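Local coordinates for IPT/TIG domain-containing protein (Bacteroides thetaiotaomicron, PDB 3TC9), which is of unknown function but probably serves as an auxiliary nutrient-binding protein, pairing an immunoglobulin-like IPT/TIG domain with a six-bladed beta-propeller, at residues P17-E22 against Y37-G42; V109-G114 against Y387-L392. All blocks are in the same frame, centred on the assembly; numbering follows the deposited sequence.

Contact 1. Residues P17-E22 against Y37-G42; sequences PVVISE and YGENFG
Tyr-37 and Glu-22 meet backbone to backbone at a classic beta bulge, where the first two strands of the immunoglobulin-like IPT/TIG domain pair as an antiparallel hairpin. Tyr-37 N gives a nearly straight bond to Glu-22 O (2.7 Å, 171° at the hydrogen). Tyr-37 O serves two neighbouring amides: Ser-21 N at 2.9 Å, and Glu-22 N through a weak, longer bond. Beyond the bulge, Glu-39 N bonds to Val-19 O at 3.1 Å, while the return bond from Val-19 N to Glu-39 O is weak.

Glu-22 and Tyr-37 run alongside each other from the same side of the sheet. With CG of Glu-22 between its backbone N and carbonyl carbon (chi1 66°) and the chain extended beyond, the methylene CG lies 3.7 Å from Tyr-37 CD2, and the carboxylate is turned only 20° from the ring plane. On the same face, Val-19 CG2 rests on Glu-39 CG, and the far end of Glu-39 leads away to a salt bridge with Lys-65. Gly-38, paired with Ile-20, suits its place because a CB there, on the other face, would collide with Val-19 O.

Phe-41 is buried next to Val-18. Val-18 CG1 meets the edge of its ring in plane, 3.9 Å from CD1, and Leu-82 of strand 80-85 touches both residues, so these apolar side chains belong to the domain core. Asn-40 adopts a positive phi, which asparagine tolerates well. Its OD1 accepts from the backbone N of Asp-13, and its ND2 reaches Pro-17 O in a weak, bent bond of 3.4 Å.

Contact 2. Residues V109-G114 against Y387-L392; sequences VTTFLG and YNDGDL
The hydroxyl of Thr-111 has two polar neighbours in the facing segment, Tyr-387 OH and the Asp-389 carboxylate. Thr-111 OG1 is 2.5 Å from Tyr-387 OH, a short hydrogen bond in which either could be the donor; OG1 sits at the edge of the tyrosine ring, in its plane. Asp-389 OD2 stands 3.2 Å from the same OG1 and could accept its proton, though which acceptor takes it is not settled. The threonine places OG1 beside its own backbone N (chi1 -66°), turning the hydroxyl to these partners, and the long tyrosine brings a phenol to it from a loop.

Asp-389 is itself held: its OD1 forms a salt bridge with Arg-424 of strand 422-428, which pairs with the other side of strand 107-113, while its OD2 receives a hydrogen bond from a water that accepts from Thr-111 N.

Farther along, Val-109 and Gly-390 form an antiparallel hydrogen-bonded pair. Val-109 N to Gly-390 O and Gly-390 N to Val-109 O are both 2.9 Å and nearly straight, at 176° and 171°. Glycine suits the spot, since its backbone angles would jam a CB against the preceding carbonyl. Beside the pair, Val-109 CG2 packs on Leu-392 CD1 at 3.8 Å.

The short, weakly bonded strand at about 390-391 thus forms an outermost strand of a propeller blade that combines the chain's early strand 107-113 with its C-terminal strands. Two backbone bonds secure it, and the hydroxyl, carboxylate and water bonds extend the attachment into the preceding loop, with the arginine probably balancing the aspartate's negative charge.

Overall arrangement
The two contacts belong to different modules of one chain and follow each other in sequence: contact 1 closes within the N-terminal IPT/TIG domain before contact 2 opens. Their centres are about 38 Å apart and their nearest atoms about 25 Å, so they do not touch. Contact 1 is local, a hairpin whose segments are only 15 residues apart, and its centre lies about 45 Å from the centre of the chain. Contact 2 spans 273 residues, and its centre lies about 10 Å from that of the chain; it adds strand 390-391 to the blade in which strand 107-113 pairs with the C-terminal strand 422-428, consistent with the ring closure familiar in beta-propellers.

Contact 1. Residues P17-E22 against Y37-G42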
loop_
_atom_site.group_PDB
_atom_site.type_symbol
_atom_site.label_atom_id
_atom_site.label_comp_id
_atom_site.label_asym_id
_atom_site.label_seq_id
_atom_site.Cartn_x
_atom_site.Cartn_y
_atom_site.Cartn_z
ATOM N N PRO B 17 -17.035 -38.135 28.322
ATOM C CA PRO B 17 -16.843 -37.219 27.167
ATOM C C PRO B 17 -15.459 -36.607 27.062
ATOM O O PRO B 17 -14.760 -36.451 28.060
ATOM C CB PRO B 17 -17.845 -36.068 27.433
ATOM C CG PRO B 17 -18.237 -36.202 28.824
ATOM C CD PRO B 17 -18.071 -37.633 29.244
ATOM N N VAL B 18 -15.109 -36.183 25.855
ATOM C CA VAL B 18 -13.900 -35.435 25.576
ATOM C C VAL B 18 -14.369 -34.064 25.178
ATOM O O VAL B 18 -15.263 -33.971 24.349
ATOM C CB VAL B 18 -12.991 -36.077 24.509
ATOM C CG1 VAL B 18 -11.656 -35.335 24.395
ATOM C CG2 VAL B 18 -12.756 -37.546 24.827
ATOM N N VAL B 19 -13.857 -33.008 25.797
ATOM C CA VAL B 19 -14.294 -31.638 25.462
ATOM C C VAL B 19 -13.143 -30.657 25.602
ATOM O O VAL B 19 -12.204 -30.913 26.351
ATOM C CB VAL B 19 -15.537 -31.124 26.270
ATOM C CG1 VAL B 19 -16.827 -31.816 25.841
ATOM C CG2 VAL B 19 -15.330 -31.240 27.773
ATOM N N ILE B 20 -13.231 -29.537 24.878
ATOM C CA ILE B 20 -12.273 -28.422 24.954
ATOM C C ILE B 20 -12.988 -27.305 25.707
ATOM O O ILE B 20 -14.118 -26.993 25.352
ATOM C CB ILE B 20 -11.731 -27.968 23.569
ATOM C CG1 ILE B 20 -10.919 -29.092 22.871
ATOM C CG2 ILE B 20 -10.912 -26.693 23.700
ATOM C CD1 ILE B 20 -10.837 -28.928 21.334
ATOM N N SER B 21 -12.378 -26.794 26.795
ATOM C CA SER B 21 -12.928 -25.712 27.604
ATOM C C SER B 21 -12.323 -24.367 27.174
ATOM O O SER B 21 -13.031 -23.363 27.176
ATOM C CB SER B 21 -12.710 -25.959 29.094
ATOM O OG SER B 21 -11.342 -26.033 29.449
ATOM N N GLU B 22 -11.031 -24.341 26.808
ATOM C CA GLU B 22 -10.379 -23.124 26.327
ATOM C C GLU B 22 -9.015 -23.412 25.706
ATOM O O GLU B 22 -8.456 -24.505 25.854
ATOM C CB GLU B 22 -10.249 -22.025 27.430
ATOM C CG GLU B 22 -9.332 -22.319 28.610
ATOM C CD GLU B 22 -9.348 -21.266 29.703
ATOM O OE1 GLU B 22 -10.455 -20.810 30.072
ATOM O OE2 GLU B 22 -8.253 -20.914 30.205
ATOM N N TYR B 37 -7.016 -26.485 27.003
ATOM C CA TYR B 37 -7.580 -26.945 28.262
ATOM C C TYR B 37 -8.842 -27.732 27.961
ATOM O O TYR B 37 -9.537 -27.456 26.986
ATOM C CB TYR B 37 -7.891 -25.780 29.220
ATOM C CG TYR B 37 -6.721 -25.255 30.016
ATOM C CD1 TYR B 37 -5.520 -25.953 30.073
ATOM C CD2 TYR B 37 -6.807 -24.051 30.706
ATOM C CE1 TYR B 37 -4.412 -25.435 30.748
ATOM C CE2 TYR B 37 -5.725 -23.554 31.436
ATOM C CZ TYR B 37 -4.526 -24.250 31.452
ATOM O OH TYR B 37 -3.449 -23.785 32.163
ATOM N N GLY B 38 -9.147 -28.695 28.800
ATOM C CA GLY B 38 -10.355 -29.474 28.619
ATOM C C GLY B 38 -10.463 -30.625 29.578
ATOM O O GLY B 38 -9.985 -30.559 30.712
ATOM N N GLU B 39 -11.159 -31.662 29.127
ATOM C CA GLU B 39 -11.435 -32.877 29.888
ATOM C C GLU B 39 -11.141 -34.135 29.084
ATOM O O GLU B 39 -11.503 -34.202 27.906
ATOM C CB GLU B 39 -12.938 -32.931 30.276
ATOM C CG GLU B 39 -13.502 -31.717 30.989
ATOM C CD GLU B 39 -13.750 -31.932 32.465
ATOM O OE1 GLU B 39 -14.704 -32.669 32.811
ATOM O OE2 GLU B 39 -12.997 -31.343 33.275
ATOM N N ASN B 40 -10.560 -35.154 29.742
ATOM C CA ASN B 40 -10.401 -36.522 29.234
ATOM C C ASN B 40 -9.610 -36.632 27.908
ATOM O O ASN B 40 -10.029 -37.315 26.961
ATOM C CB ASN B 40 -11.790 -37.158 29.080
ATOM C CG ASN B 40 -11.788 -38.652 29.039
ATOM O OD1 ASN B 40 -10.936 -39.308 29.631
ATOM N ND2 ASN B 40 -12.764 -39.225 28.346
ATOM N N PHE B 41 -8.454 -35.984 27.869
ATOM C CA PHE B 41 -7.558 -36.060 26.714
ATOM C C PHE B 41 -6.660 -37.301 26.801
ATOM O O PHE B 41 -6.164 -37.794 25.774
ATOM C CB PHE B 41 -6.675 -34.815 26.652
ATOM C CG PHE B 41 -7.345 -33.491 26.414
ATOM C CD1 PHE B 41 -8.597 -33.424 25.813
ATOM C CD2 PHE B 41 -6.707 -32.299 26.754
ATOM C CE1 PHE B 41 -9.210 -32.196 25.585
ATOM C CE2 PHE B 41 -7.316 -31.066 26.502
ATOM C CZ PHE B 41 -8.547 -31.022 25.890
ATOM N N GLY B 42 -6.424 -37.764 28.030
ATOM C CA GLY B 42 -5.472 -38.823 28.308
ATOM C C GLY B 42 -4.079 -38.216 28.299
ATOM O O GLY B 42 -3.916 -37.000 28.152
HETATM O O HOH W 1 -10.328 -27.922 32.127
#

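Contact 2. Residues V109-G114 against Y387-L392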
loop_
_atom_site.group_PDB
_atom_site.type_symbol
_atom_site.label_atom_id
_atom_site.label_comp_id
_atom_site.label_asym_id
_atom_site.label_seq_id
_atom_site.Cartn_x
_atom_site.Cartn_y
_atom_site.Cartn_z
ATOM N N VAL B 109 10.566 -17.628 2.727
ATOM C CA VAL B 109 11.454 -17.841 1.575
ATOM C C VAL B 109 11.062 -19.192 1.001
ATOM O O VAL B 109 10.919 -20.152 1.752
ATOM C CB VAL B 109 12.984 -17.769 1.926
ATOM C CG1 VAL B 109 13.852 -18.015 0.687
ATOM C CG2 VAL B 109 13.338 -16.437 2.578
ATOM N N THR B 110 10.849 -19.264 -0.304
ATOM C CA THR B 110 10.517 -20.509 -0.999
ATOM C C THR B 110 11.354 -20.632 -2.255
ATOM O O THR B 110 12.034 -19.675 -2.616
ATOM C CB THR B 110 9.015 -20.597 -1.339
ATOM O OG1 THR B 110 8.641 -19.501 -2.181
ATOM C CG2 THR B 110 8.107 -20.716 -0.076
ATOM N N THR B 111 11.285 -21.796 -2.937
ATOM C CA THR B 111 12.004 -22.018 -4.194
ATOM C C THR B 111 10.979 -21.850 -5.274
ATOM O O THR B 111 10.021 -22.601 -5.336
ATOM C CB THR B 111 12.711 -23.370 -4.201
ATOM O OG1 THR B 111 13.729 -23.345 -3.212
ATOM C CG2 THR B 111 13.331 -23.704 -5.549
ATOM N N PHE B 112 11.141 -20.832 -6.102
ATOM C CA PHE B 112 10.207 -20.571 -7.168
ATOM C C PHE B 112 10.529 -21.441 -8.390
ATOM O O PHE B 112 9.650 -22.156 -8.875
ATOM C CB PHE B 112 10.214 -19.070 -7.502
ATOM C CG PHE B 112 9.395 -18.704 -8.707
ATOM C CD1 PHE B 112 8.044 -19.054 -8.788
ATOM C CD2 PHE B 112 9.966 -18.009 -9.771
ATOM C CE1 PHE B 112 7.282 -18.724 -9.918
ATOM C CE2 PHE B 112 9.203 -17.663 -10.894
ATOM C CZ PHE B 112 7.875 -18.045 -10.969
ATOM N N LEU B 113 11.764 -21.366 -8.901
ATOM C CA LEU B 113 12.171 -22.089 -10.099
ATOM C C LEU B 113 13.524 -22.734 -9.965
ATOM O O LEU B 113 14.408 -22.229 -9.252
ATOM C CB LEU B 113 12.215 -21.119 -11.296
ATOM C CG LEU B 113 10.890 -20.714 -11.980
ATOM C CD1 LEU B 113 11.156 -19.847 -13.168
ATOM C CD2 LEU B 113 10.130 -21.910 -12.430
ATOM N N GLY B 114 13.711 -23.798 -10.729
ATOM C CA GLY B 114 14.974 -24.501 -10.763
ATOM C C GLY B 114 15.080 -25.645 -9.783
ATOM O O GLY B 114 14.435 -25.669 -8.734
ATOM N N TYR B 387 21.220 -23.855 1.716
ATOM C CA TYR B 387 19.973 -23.906 0.959
ATOM C C TYR B 387 18.865 -24.338 1.903
ATOM O O TYR B 387 18.745 -25.517 2.240
ATOM C CB TYR B 387 20.094 -24.819 -0.283
ATOM C CG TYR B 387 18.774 -25.006 -0.996
ATOM C CD1 TYR B 387 18.070 -23.916 -1.496
ATOM C CD2 TYR B 387 18.211 -26.278 -1.143
ATOM C CE1 TYR B 387 16.830 -24.076 -2.111
ATOM C CE2 TYR B 387 16.976 -26.452 -1.767
ATOM C CZ TYR B 387 16.286 -25.344 -2.246
ATOM O OH TYR B 387 15.065 -25.487 -2.868
ATOM N N ASN B 388 18.106 -23.354 2.395
ATOM C CA ASN B 388 17.011 -23.559 3.325
ATOM C C ASN B 388 15.898 -22.583 3.065
ATOM O O ASN B 388 16.153 -21.390 2.912
ATOM C CB ASN B 388 17.497 -23.426 4.760
ATOM C CG ASN B 388 18.331 -24.589 5.226
ATOM O OD1 ASN B 388 19.546 -24.527 5.207
ATOM N ND2 ASN B 388 17.698 -25.696 5.634
ATOM N N ASP B 389 14.661 -23.092 2.996
ATOM C CA ASP B 389 13.449 -22.291 2.819
ATOM C C ASP B 389 12.852 -22.036 4.210
ATOM O O ASP B 389 13.389 -22.549 5.190
ATOM C CB ASP B 389 12.456 -22.999 1.859
ATOM C CG ASP B 389 12.830 -22.975 0.359
ATOM O OD1 ASP B 389 13.475 -21.984 -0.093
ATOM O OD2 ASP B 389 12.358 -23.864 -0.382
ATOM N N GLY B 390 11.817 -21.200 4.300
ATOM C CA GLY B 390 11.157 -20.906 5.575
ATOM C C GLY B 390 11.284 -19.506 6.110
ATOM O O GLY B 390 11.365 -18.540 5.338
ATOM N N ASP B 391 11.250 -19.391 7.467
ATOM C CA ASP B 391 11.354 -18.120 8.178
ATOM C C ASP B 391 12.585 -17.323 7.674
ATOM O O ASP B 391 13.712 -17.840 7.688
ATOM C CB ASP B 391 11.422 -18.338 9.704
ATOM C CG ASP B 391 11.345 -17.032 10.498
ATOM O OD1 ASP B 391 12.397 -16.358 10.650
ATOM O OD2 ASP B 391 10.224 -16.638 10.896
ATOM N N LEU B 392 12.341 -16.077 7.224
ATOM C CA LEU B 392 13.335 -15.144 6.651
ATOM C C LEU B 392 14.633 -15.051 7.446
ATOM O O LEU B 392 15.692 -15.127 6.844
ATOM C CB LEU B 392 12.725 -13.744 6.535
ATOM C CG LEU B 392 12.078 -13.389 5.192
ATOM C CD1 LEU B 392 11.014 -14.377 4.809
ATOM C CD2 LEU B 392 11.460 -11.990 5.258
HETATM O O HOH W 2 9.700 -24.123 -1.713
#